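Local coordinates for alpha-galactosidase (Umbelopsis vinacea, PDB 3A5V), which hydrolyses terminal alpha-linked galactose from galactosides as a glycoside hydrolase of family 27 that assembles into a tetramer, at residues A[50-53]-A[54-57]; A[74-77]-A[78-82]; A[219-222]-A[223-227]; A[258-261]-A[262-266]. One frame throughout, in Å; residues are numbered along the deposited sequence. Where two conformers were deposited one is given.

Interaction 1 (A[50-53]-A[54-57]); sequences IDDC and WQKN. With MAN (alpha-D-mannopyranose), chain B; MAN (alpha-D-mannopyranose), chain C.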
loop_
_atom_site.group_PDB
_atom_site.type_symbol
_atom_site.label_atom_id
_atom_site.label_comp_id
_atom_site.label_asym_id
_atom_site.label_seq_id
_atom_site.Cartn_x
_atom_site.Cartn_y
_atom_site.Cartn_z
ATOM N N ILE A 50 6.077 -31.948 15.083
ATOM C CA ILE A 50 5.577 -31.584 16.400
ATOM C C ILE A 50 5.312 -30.078 16.361
ATOM O O ILE A 50 6.248 -29.288 16.154
ATOM C CB ILE A 50 6.632 -31.927 17.512
ATOM C CG1 ILE A 50 6.945 -33.443 17.515
ATOM C CG2 ILE A 50 6.190 -31.392 18.891
ATOM C CD1 ILE A 50 8.148 -33.834 18.441
ATOM N N ASP A 51 4.047 -29.683 16.528
ATOM C CA ASP A 51 3.682 -28.264 16.404
ATOM C C ASP A 51 3.877 -27.526 17.749
ATOM O O ASP A 51 4.696 -27.948 18.567
ATOM C CB ASP A 51 2.250 -28.111 15.850
ATOM C CG ASP A 51 2.046 -26.780 15.142
ATOM O OD1 ASP A 51 2.570 -26.627 14.014
ATOM O OD2 ASP A 51 1.379 -25.886 15.728
ATOM N N ASP A 52 3.126 -26.445 17.988
ATOM C CA ASP A 52 3.306 -25.596 19.171
ATOM C C ASP A 52 2.967 -26.375 20.463
ATOM O O ASP A 52 2.260 -27.388 20.417
ATOM C CB ASP A 52 2.355 -24.389 19.047
ATOM C CG ASP A 52 2.830 -23.126 19.804
ATOM O OD1 ASP A 52 3.876 -23.153 20.509
ATOM O OD2 ASP A 52 2.123 -22.084 19.661
ATOM N N CYS A 53 3.448 -25.870 21.604
ATOM C CA CYS A 53 3.074 -26.337 22.969
ATOM C C CYS A 53 3.899 -27.546 23.455
ATOM O O CYS A 53 3.508 -28.213 24.416
ATOM C CB CYS A 53 1.554 -26.563 23.086
ATOM S SG CYS A 53 0.857 -26.218 24.726
ATOM N N TRP A 54 5.049 -27.792 22.818
ATOM C CA TRP A 54 6.020 -28.791 23.296
ATOM C C TRP A 54 6.968 -28.206 24.353
ATOM O O TRP A 54 7.604 -28.956 25.084
ATOM C CB TRP A 54 6.853 -29.372 22.136
ATOM C CG TRP A 54 7.668 -28.348 21.356
ATOM C CD1 TRP A 54 7.292 -27.723 20.184
ATOM C CD2 TRP A 54 8.976 -27.844 21.671
ATOM N NE1 TRP A 54 8.269 -26.864 19.772
ATOM C CE2 TRP A 54 9.320 -26.916 20.653
ATOM C CE3 TRP A 54 9.895 -28.086 22.711
ATOM C CZ2 TRP A 54 10.546 -26.226 20.642
ATOM C CZ3 TRP A 54 11.101 -27.392 22.714
ATOM C CH2 TRP A 54 11.417 -26.464 21.690
ATOM N N GLN A 55 7.036 -26.874 24.418
ATOM C CA GLN A 55 8.088 -26.148 25.130
ATOM C C GLN A 55 7.964 -26.221 26.651
ATOM O O GLN A 55 6.869 -26.186 27.197
ATOM C CB GLN A 55 8.116 -24.663 24.715
ATOM C CG GLN A 55 8.423 -24.396 23.231
ATOM C CD GLN A 55 7.176 -24.442 22.341
ATOM O OE1 GLN A 55 6.131 -24.942 22.745
ATOM N NE2 GLN A 55 7.287 -23.896 21.133
ATOM N N LYS A 56 9.116 -26.317 27.312
ATOM C CA LYS A 56 9.218 -26.071 28.745
ATOM C C LYS A 56 8.929 -24.585 29.005
ATOM O O LYS A 56 9.077 -23.736 28.103
ATOM C CB LYS A 56 10.632 -26.450 29.222
ATOM C CG LYS A 56 10.785 -26.615 30.734
ATOM C CD LYS A 56 12.123 -27.275 31.064
ATOM C CE LYS A 56 12.442 -27.157 32.557
ATOM N NZ LYS A 56 13.658 -27.948 32.862
ATOM N N ASN A 57 8.499 -24.268 30.226
ATOM C CA ASN A 57 8.056 -22.905 30.561
ATOM C C ASN A 57 9.158 -21.840 30.554
ATOM O O ASN A 57 8.866 -20.657 30.390
ATOM C CB ASN A 57 7.322 -22.886 31.910
ATOM C CG ASN A 57 8.266 -23.122 33.075
ATOM O OD1 ASN A 57 9.015 -24.102 33.083
ATOM N ND2 ASN A 57 8.256 -22.212 34.055
HETATM C C1 MAN B . 6.629 -18.499 35.180
HETATM C C2 MAN B . 6.326 -18.848 33.710
HETATM C C3 MAN B . 4.906 -19.418 33.533
HETATM C C4 MAN B . 4.608 -20.505 34.568
HETATM C C5 MAN B . 4.994 -20.057 35.984
HETATM C C6 MAN B . 4.774 -21.163 37.019
HETATM O O2 MAN B . 7.287 -19.754 33.207
HETATM O O3 MAN B . 4.702 -19.976 32.246
HETATM O O4 MAN B . 3.233 -20.812 34.506
HETATM O O5 MAN B . 6.346 -19.601 36.031
HETATM O O6 MAN B . 5.695 -22.214 36.812
HETATM C C1 MAN C . 4.034 -19.051 31.354
HETATM C C2 MAN C . 2.868 -19.748 30.646
HETATM C C3 MAN C . 3.365 -20.825 29.676
HETATM C C4 MAN C . 4.529 -20.353 28.803
HETATM C C5 MAN C . 5.553 -19.528 29.594
HETATM C C6 MAN C . 6.621 -18.901 28.704
HETATM O O2 MAN C . 2.078 -18.811 29.936
HETATM O O3 MAN C . 2.300 -21.248 28.849
HETATM O O4 MAN C . 5.150 -21.502 28.272
HETATM O O5 MAN C . 4.917 -18.519 30.379
HETATM O O6 MAN C . 6.052 -17.930 27.851
#

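Interaction 2 (A[74-77]-A[78-82]); sequences RGIK and PLVDD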
loop_
_atom_site.group_PDB
_atom_site.type_symbol
_atom_site.label_atom_id
_atom_site.label_comp_id
_atom_site.label_asym_id
_atom_site.label_seq_id
_atom_site.Cartn_x
_atom_site.Cartn_y
_atom_site.Cartn_z
ATOM N N ARG A 74 11.213 -38.266 28.607
ATOM C CA ARG A 74 12.587 -38.638 28.208
ATOM C C ARG A 74 13.338 -37.534 27.446
ATOM O O ARG A 74 14.471 -37.740 27.024
ATOM C CB ARG A 74 12.604 -39.904 27.344
ATOM C CG ARG A 74 11.892 -41.115 27.923
ATOM C CD ARG A 74 11.926 -42.263 26.929
ATOM N NE ARG A 74 11.140 -41.993 25.723
ATOM C CZ ARG A 74 11.357 -42.580 24.546
ATOM N NH1 ARG A 74 12.333 -43.477 24.410
ATOM N NH2 ARG A 74 10.608 -42.268 23.501
ATOM N N GLY A 75 12.721 -36.365 27.289
ATOM C CA GLY A 75 13.259 -35.353 26.379
ATOM C C GLY A 75 12.861 -35.674 24.940
ATOM O O GLY A 75 12.316 -36.751 24.650
ATOM N N ILE A 76 13.145 -34.746 24.027
ATOM C CA ILE A 76 12.783 -34.931 22.613
ATOM C C ILE A 76 13.655 -35.975 21.895
ATOM O O ILE A 76 13.149 -36.750 21.074
ATOM C CB ILE A 76 12.829 -33.575 21.828
ATOM C CG1 ILE A 76 11.767 -32.602 22.350
ATOM C CG2 ILE A 76 12.680 -33.784 20.311
ATOM C CD1 ILE A 76 10.316 -33.043 22.141
ATOM N N LYS A 77 14.955 -35.997 22.187
ATOM C CA LYS A 77 15.858 -36.854 21.399
ATOM C C LYS A 77 15.422 -38.335 21.315
ATOM O O LYS A 77 15.405 -38.901 20.218
ATOM C CB LYS A 77 17.338 -36.724 21.817
ATOM C CG LYS A 77 18.264 -37.428 20.838
ATOM C CD LYS A 77 19.675 -37.541 21.352
ATOM C CE LYS A 77 20.539 -38.354 20.387
ATOM N NZ LYS A 77 20.894 -37.564 19.159
ATOM N N PRO A 78 15.085 -38.969 22.459
ATOM C CA PRO A 78 14.680 -40.378 22.375
ATOM C C PRO A 78 13.388 -40.608 21.586
ATOM O O PRO A 78 13.228 -41.665 20.980
ATOM C CB PRO A 78 14.486 -40.774 23.848
ATOM C CG PRO A 78 15.388 -39.832 24.608
ATOM C CD PRO A 78 15.145 -38.522 23.862
ATOM N N LEU A 79 12.467 -39.642 21.620
ATOM C CA LEU A 79 11.285 -39.680 20.763
ATOM C C LEU A 79 11.662 -39.593 19.271
ATOM O O LEU A 79 11.119 -40.329 18.444
ATOM C CB LEU A 79 10.278 -38.561 21.151
ATOM C CG LEU A 79 9.044 -38.404 20.251
ATOM C CD1 LEU A 79 8.221 -39.720 20.145
ATOM C CD2 LEU A 79 8.154 -37.245 20.748
ATOM N N VAL A 80 12.576 -38.687 18.932
ATOM C CA VAL A 80 13.054 -38.572 17.542
ATOM C C VAL A 80 13.718 -39.889 17.092
ATOM O O VAL A 80 13.519 -40.340 15.962
ATOM C CB VAL A 80 14.005 -37.375 17.360
ATOM C CG1 VAL A 80 14.708 -37.430 16.020
ATOM C CG2 VAL A 80 13.235 -36.050 17.531
ATOM N N ASP A 81 14.482 -40.517 17.988
ATOM C CA ASP A 81 15.079 -41.838 17.693
ATOM C C ASP A 81 14.019 -42.890 17.354
ATOM O O ASP A 81 14.200 -43.684 16.423
ATOM C CB ASP A 81 15.924 -42.337 18.882
ATOM C CG ASP A 81 17.217 -41.545 19.080
ATOM O OD1 ASP A 81 17.726 -40.861 18.152
ATOM O OD2 ASP A 81 17.742 -41.638 20.198
ATOM N N ASP A 82 12.919 -42.897 18.106
ATOM C CA ASP A 82 11.782 -43.802 17.846
ATOM C C ASP A 82 11.115 -43.529 16.492
ATOM O O ASP A 82 10.743 -44.458 15.770
ATOM C CB ASP A 82 10.727 -43.688 18.957
ATOM C CG ASP A 82 11.179 -44.319 20.272
ATOM O OD1 ASP A 82 12.093 -45.161 20.243
ATOM O OD2 ASP A 82 10.628 -43.958 21.333
HETATM O O HOH W 1 14.183 -44.163 22.035
HETATM O O HOH W 2 18.032 -38.310 17.374
#

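Interaction 3 (A[219-222]-A[223-227]); sequences NIIN and KAVAV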
loop_
_atom_site.group_PDB
_atom_site.type_symbol
_atom_site.label_atom_id
_atom_site.label_comp_id
_atom_site.label_asym_id
_atom_site.label_seq_id
_atom_site.Cartn_x
_atom_site.Cartn_y
_atom_site.Cartn_z
ATOM N N ASN A 219 -10.667 -18.938 -0.648
ATOM C CA ASN A 219 -9.860 -17.742 -0.351
ATOM C C ASN A 219 -8.377 -18.008 -0.642
ATOM O O ASN A 219 -7.700 -17.220 -1.319
ATOM C CB ASN A 219 -10.081 -17.293 1.118
ATOM C CG ASN A 219 -9.176 -16.132 1.528
ATOM O OD1 ASN A 219 -7.978 -16.324 1.809
ATOM N ND2 ASN A 219 -9.745 -14.917 1.581
ATOM N N ILE A 220 -7.869 -19.128 -0.125
ATOM C CA ILE A 220 -6.470 -19.473 -0.333
ATOM C C ILE A 220 -6.153 -19.750 -1.806
ATOM O O ILE A 220 -5.124 -19.294 -2.297
ATOM C CB ILE A 220 -6.026 -20.643 0.593
ATOM C CG1 ILE A 220 -5.946 -20.127 2.032
ATOM C CG2 ILE A 220 -4.656 -21.226 0.164
ATOM C CD1 ILE A 220 -5.953 -21.246 3.057
ATOM N N ILE A 221 -7.038 -20.464 -2.510
ATOM C CA ILE A 221 -6.804 -20.727 -3.941
ATOM C C ILE A 221 -6.628 -19.410 -4.730
ATOM O O ILE A 221 -5.744 -19.309 -5.579
ATOM C CB ILE A 221 -7.929 -21.587 -4.587
ATOM C CG1 ILE A 221 -7.915 -23.007 -3.987
ATOM C CG2 ILE A 221 -7.754 -21.630 -6.136
ATOM C CD1 ILE A 221 -9.118 -23.844 -4.326
ATOM N N ASN A 222 -7.476 -18.412 -4.451
ATOM C CA ASN A 222 -7.412 -17.153 -5.197
ATOM C C ASN A 222 -6.120 -16.380 -4.931
ATOM O O ASN A 222 -5.645 -15.624 -5.784
ATOM C CB ASN A 222 -8.683 -16.307 -4.959
ATOM C CG ASN A 222 -9.940 -16.958 -5.562
ATOM O OD1 ASN A 222 -9.880 -17.592 -6.623
ATOM N ND2 ASN A 222 -11.085 -16.816 -4.874
ATOM N N LYS A 223 -5.520 -16.602 -3.768
ATOM C CA LYS A 223 -4.178 -16.050 -3.464
ATOM C C LYS A 223 -3.052 -16.832 -4.125
ATOM O O LYS A 223 -2.109 -16.252 -4.673
ATOM C CB LYS A 223 -3.940 -15.999 -1.940
ATOM C CG LYS A 223 -4.858 -14.995 -1.234
ATOM C CD LYS A 223 -4.921 -15.223 0.285
ATOM C CE LYS A 223 -5.735 -14.091 0.930
ATOM N NZ LYS A 223 -6.142 -14.403 2.354
ATOM N N ALA A 224 -3.148 -18.157 -4.068
ATOM C CA ALA A 224 -2.092 -19.023 -4.585
ATOM C C ALA A 224 -1.831 -18.851 -6.082
ATOM O O ALA A 224 -0.688 -18.999 -6.525
ATOM C CB ALA A 224 -2.423 -20.488 -4.290
ATOM N N VAL A 225 -2.888 -18.584 -6.856
ATOM C CA VAL A 225 -2.747 -18.559 -8.331
ATOM C C VAL A 225 -1.827 -17.420 -8.804
ATOM O O VAL A 225 -1.236 -17.517 -9.899
ATOM C CB VAL A 225 -4.113 -18.519 -9.089
ATOM C CG1 VAL A 225 -4.961 -19.780 -8.766
ATOM C CG2 VAL A 225 -4.881 -17.211 -8.788
ATOM N N ALA A 226 -1.715 -16.355 -7.991
ATOM C CA ALA A 226 -0.810 -15.237 -8.296
ATOM C C ALA A 226 0.662 -15.587 -8.102
ATOM O O ALA A 226 1.514 -15.031 -8.779
ATOM C CB ALA A 226 -1.158 -13.970 -7.445
ATOM N N VAL A 227 0.966 -16.505 -7.187
ATOM C CA VAL A 227 2.368 -16.726 -6.782
ATOM C C VAL A 227 2.982 -18.051 -7.261
ATOM O O VAL A 227 4.195 -18.267 -7.105
ATOM C CB VAL A 227 2.577 -16.504 -5.247
ATOM C CG1 VAL A 227 2.155 -15.069 -4.860
ATOM C CG2 VAL A 227 1.774 -17.531 -4.389
#

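Interaction 4 (A[258-261]-A[262-266]); sequences YTIW and AALKS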
loop_
_atom_site.group_PDB
_atom_site.type_symbol
_atom_site.label_atom_id
_atom_site.label_comp_id
_atom_site.label_asym_id
_atom_site.label_seq_id
_atom_site.Cartn_x
_atom_site.Cartn_y
_atom_site.Cartn_z
ATOM N N TYR A 258 -7.746 -31.010 -1.762
ATOM C CA TYR A 258 -6.564 -31.854 -1.977
ATOM C C TYR A 258 -5.993 -31.705 -3.401
ATOM O O TYR A 258 -4.776 -31.603 -3.593
ATOM C CB TYR A 258 -6.909 -33.325 -1.676
ATOM C CG TYR A 258 -5.696 -34.225 -1.588
ATOM C CD1 TYR A 258 -5.134 -34.771 -2.745
ATOM C CD2 TYR A 258 -5.100 -34.511 -0.358
ATOM C CE1 TYR A 258 -4.008 -35.576 -2.698
ATOM C CE2 TYR A 258 -3.961 -35.343 -0.289
ATOM C CZ TYR A 258 -3.426 -35.866 -1.475
ATOM O OH TYR A 258 -2.317 -36.696 -1.450
ATOM N N THR A 259 -6.876 -31.729 -4.393
ATOM C CA THR A 259 -6.473 -31.624 -5.811
ATOM C C THR A 259 -5.658 -30.360 -6.098
ATOM O O THR A 259 -4.607 -30.419 -6.753
ATOM C CB THR A 259 -7.722 -31.622 -6.731
ATOM O OG1 THR A 259 -8.451 -32.858 -6.569
ATOM C CG2 THR A 259 -7.326 -31.410 -8.217
ATOM N N ILE A 260 -6.163 -29.213 -5.643
ATOM C CA ILE A 260 -5.515 -27.944 -5.927
ATOM C C ILE A 260 -4.194 -27.822 -5.160
ATOM O O ILE A 260 -3.206 -27.399 -5.731
ATOM C CB ILE A 260 -6.458 -26.713 -5.676
ATOM C CG1 ILE A 260 -7.709 -26.776 -6.589
ATOM C CG2 ILE A 260 -5.715 -25.379 -5.887
ATOM C CD1 ILE A 260 -7.407 -26.731 -8.116
ATOM N N TRP A 261 -4.181 -28.200 -3.880
ATOM C CA TRP A 261 -2.922 -28.240 -3.110
ATOM C C TRP A 261 -1.895 -29.143 -3.827
ATOM O O TRP A 261 -0.722 -28.779 -3.982
ATOM C CB TRP A 261 -3.189 -28.801 -1.712
ATOM C CG TRP A 261 -3.556 -27.774 -0.615
ATOM C CD1 TRP A 261 -2.956 -27.679 0.610
ATOM C CD2 TRP A 261 -4.583 -26.752 -0.634
ATOM N NE1 TRP A 261 -3.528 -26.682 1.349
ATOM C CE2 TRP A 261 -4.529 -26.093 0.621
ATOM C CE3 TRP A 261 -5.531 -26.322 -1.586
ATOM C CZ2 TRP A 261 -5.385 -25.015 0.957
ATOM C CZ3 TRP A 261 -6.390 -25.243 -1.253
ATOM C CH2 TRP A 261 -6.304 -24.605 0.015
ATOM N N ALA A 262 -2.336 -30.316 -4.270
ATOM C CA ALA A 262 -1.422 -31.235 -4.964
ATOM C C ALA A 262 -0.904 -30.618 -6.281
ATOM O O ALA A 262 0.296 -30.594 -6.544
ATOM C CB ALA A 262 -2.127 -32.586 -5.234
ATOM N N ALA A 263 -1.813 -30.120 -7.108
ATOM C CA ALA A 263 -1.437 -29.614 -8.451
ATOM C C ALA A 263 -0.670 -28.289 -8.449
ATOM O O ALA A 263 0.027 -27.975 -9.410
ATOM C CB ALA A 263 -2.707 -29.503 -9.362
ATOM N N LEU A 264 -0.815 -27.504 -7.384
ATOM C CA LEU A 264 -0.048 -26.280 -7.236
ATOM C C LEU A 264 1.299 -26.508 -6.529
ATOM O O LEU A 264 2.026 -25.551 -6.251
ATOM C CB LEU A 264 -0.885 -25.156 -6.557
ATOM C CG LEU A 264 -1.637 -24.251 -7.566
ATOM C CD1 LEU A 264 -2.510 -25.063 -8.573
ATOM C CD2 LEU A 264 -2.533 -23.214 -6.834
ATOM N N LYS A 265 1.637 -27.785 -6.313
ATOM C CA LYS A 265 2.904 -28.194 -5.697
ATOM C C LYS A 265 3.069 -27.582 -4.299
ATOM O O LYS A 265 4.162 -27.157 -3.917
ATOM C CB LYS A 265 4.107 -27.886 -6.614
ATOM C CG LYS A 265 4.574 -29.058 -7.536
ATOM C CD LYS A 265 3.536 -29.514 -8.559
ATOM C CE LYS A 265 4.194 -30.402 -9.624
ATOM N NZ LYS A 265 3.238 -30.877 -10.663
ATOM N N SER A 266 1.971 -27.506 -3.546
ATOM C CA SER A 266 2.063 -27.202 -2.111
ATOM C C SER A 266 2.686 -28.411 -1.397
ATOM O O SER A 266 2.454 -29.571 -1.807
ATOM C CB SER A 266 0.671 -26.937 -1.520
ATOM O OG SER A 266 0.732 -26.631 -0.122
#

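Interaction 1 (A[50-53]-A[54-57])
Ile-50 and Trp-54 touch in the loop after strand 47-49, their side chains almost at right angles, CG2 of Ile-50 lying 3.9 Å from CB of Trp-54. CG of Trp-54 sits between the backbone N and the carbonyl carbon (chi1 60°), which sets CD1 of Trp-54 against Asp-51 O at 3.1 Å. This oxygen meets the edge of the ring in its plane; the carbonyl, buried here, has no hydrogen-bond donor. CG of Gln-55 rests over the centre of one ring face, 3.6 Å above it. The bent Gln-55 chain then sends OE1 to the backbone N of Cys-53 in a weak hydrogen bond (3.1 Å), and the same N-H bonds weakly to Asp-52 OD1. Asp-52 N donates to Asp-51 OD2 (2.9 Å), above the carboxylate plane. Downstream, Asn-57 ND2 donates to O2 of a mannose (2.8 Å). Further out, Trp-54 NE1 bonds Tyr-93 O, Lys-127 pairs with Asp-51, and Gly-102 N holds Asp-52. With an alanine at Trp-54, Tyr-93 O is likely to lose this donor and a gap to open beside Ile-50 and Gln-55. The two aspartates, just after strand 47-49 and both hydrogen-bonded to a Tris molecule probably from the crystallisation liquor, are consistent with a sugar pocket at the mouth of a TIM barrel.

Interaction 2 (A[74-77]-A[78-82])
The Arg-74 chain, anti at chi2, bends at chi3 (-67°), and this carries its guanidinium past Pro-78, the two side chains running in opposite directions, to the carboxylate of Asp-82. NH2 of Arg-74 and OD2 of Asp-82 form a salt bridge of 2.7 Å. Its N-H points at the oxygen at 157°, on the syn side though tilted out of the carboxylate plane, and the guanidinium and carboxylate planes are 21° apart. Pro-78 packs against the guanidinium, CB lying over one face near the rim, 3.5 Å from Arg-74 NH1. A water joins the same three residues: it accepts from Arg-74 NH1 and donates to Pro-78 O and to Asp-82 OD1 (2.9 Å from the water). Were Asp-82 an alanine, Arg-74 NH2 would probably lose this carboxylate and the water one acceptor, leaving the guanidinium less firmly held, with Glu-25 still on NE. On another side of helix 76-85, Ile-76 CG2 meets Val-80 CG2 at 3.6 Å, in a buried patch that continues onto Trp-121 and Ile-123. The backbone bond from Val-80 N to Ile-76 O (2.9 Å) belongs to the first turn. Lys-77 NZ and Asp-81 OD1 stay 4.7 Å apart; a second water lies between them, donating to Asp-81 OD1 and weakly bound to the lysine, whose stronger partner is Lys-120 O. Since Glu-25 of helix 25-38 takes Arg-74 NE in a second salt bridge, the arginine probably balances two acids and ties the start of one barrel helix to its neighbour.

Interaction 3 (A[219-222]-A[223-227])
Asn-219 and Lys-223 stand one turn apart on helix 217-227 and make a polar contact of the i to i+4 kind, in a largely buried part of the catalytic barrel. Lys-223 NZ donates to Asn-219 OD1 over 2.7 Å, in the carbonyl plane and on a lone pair. The lysine chain is extended beyond CG and runs back past the asparagine, CE lying 3.3 Å from OD1 of Asn-219. Cys-203 O, in the disulfide-braced loop nearby, takes a bond from Lys-223 NZ and another from Asn-219 ND2, so three polar groups close on one another and the amide's orientation is fixed. Backbone bonds carry the helix along: Ala-224 N to Ile-220 O (2.9 Å) and Val-225 N to Ile-221 O (3.2 Å). Val-225 also lays CG1 on Ile-221 O at 3.3 Å, while its side chain packs on Phe-314 of the C-terminal domain and on Pro-199 of a second subunit. Asn-222 turns elsewhere, to Arg-304. The helix lies in the crossover between parallel strands 183-185 and 236-238 of the TIM barrel, here packed against both the C-terminal beta domain and a tetramer partner.

Interaction 4 (A[258-261]-A[262-266])
Trp-261 and Ser-266 close a Schellman motif that ends helix 251-263, which in the TIM barrel leads to strand 268-270. The backbone bonds define it: Ser-266 N donates to Trp-261 O (3.0 Å) and Lys-265 N to Ala-262 O (3.1 Å), while Lys-265 takes the positive phi (58°) that turns the chain out of the helix. Upstream the regular pattern persists in Ala-262 N to Tyr-258 O and Ala-263 N to Thr-259 O, both 2.8 Å. Apolar contacts follow the same spacing. Ile-260 and Leu-264 lie side by side and point the same way, CG2 of Ile-260 being 4.0 Å from CD2 of Leu-264. CE1 of Tyr-258 approaches CB of Ala-262 at 4.3 Å, with Val-290 of helix 288-294 beside both. The polar ends find partners beyond the turn: Tyr-258 OH bonds Tyr-45 OH, Trp-261 NE1 bonds Asp-240 O, and Lys-265 NZ reaches the carbonyls of Val-293 and Ser-300. Ser-266 has its OG anti to the backbone N (chi1 -180°), a position from which it bonds Leu-239 N and lies 3.9 Å from CD1 of the Trp-261 indole.

The four contacts form two touching pairs within the barrel domain. Interactions 1 and 2 have centres about 14 Å apart and meet where Ile-50 CD1 lies 4.1 Å from Leu-79 CD2, so the loop that binds the Tris, probably part of the sugar pocket, leans on the helix that follows it. Interactions 3 and 4, centres about 11 Å apart, join helices 217-227 and 251-263: Ala-224 CB is 3.7 Å from Leu-264 CD2, and Ile-221 CG1 is 3.8 Å from Ile-260 CG2. The pairs stay separate, interactions 1 and 4 being about 14 Å apart at their nearest atoms. Asp-51 and Asp-52 of interaction 1 hydrogen-bond the Tris; interactions 2 and 3 lie on opposite sides of the chain's centre.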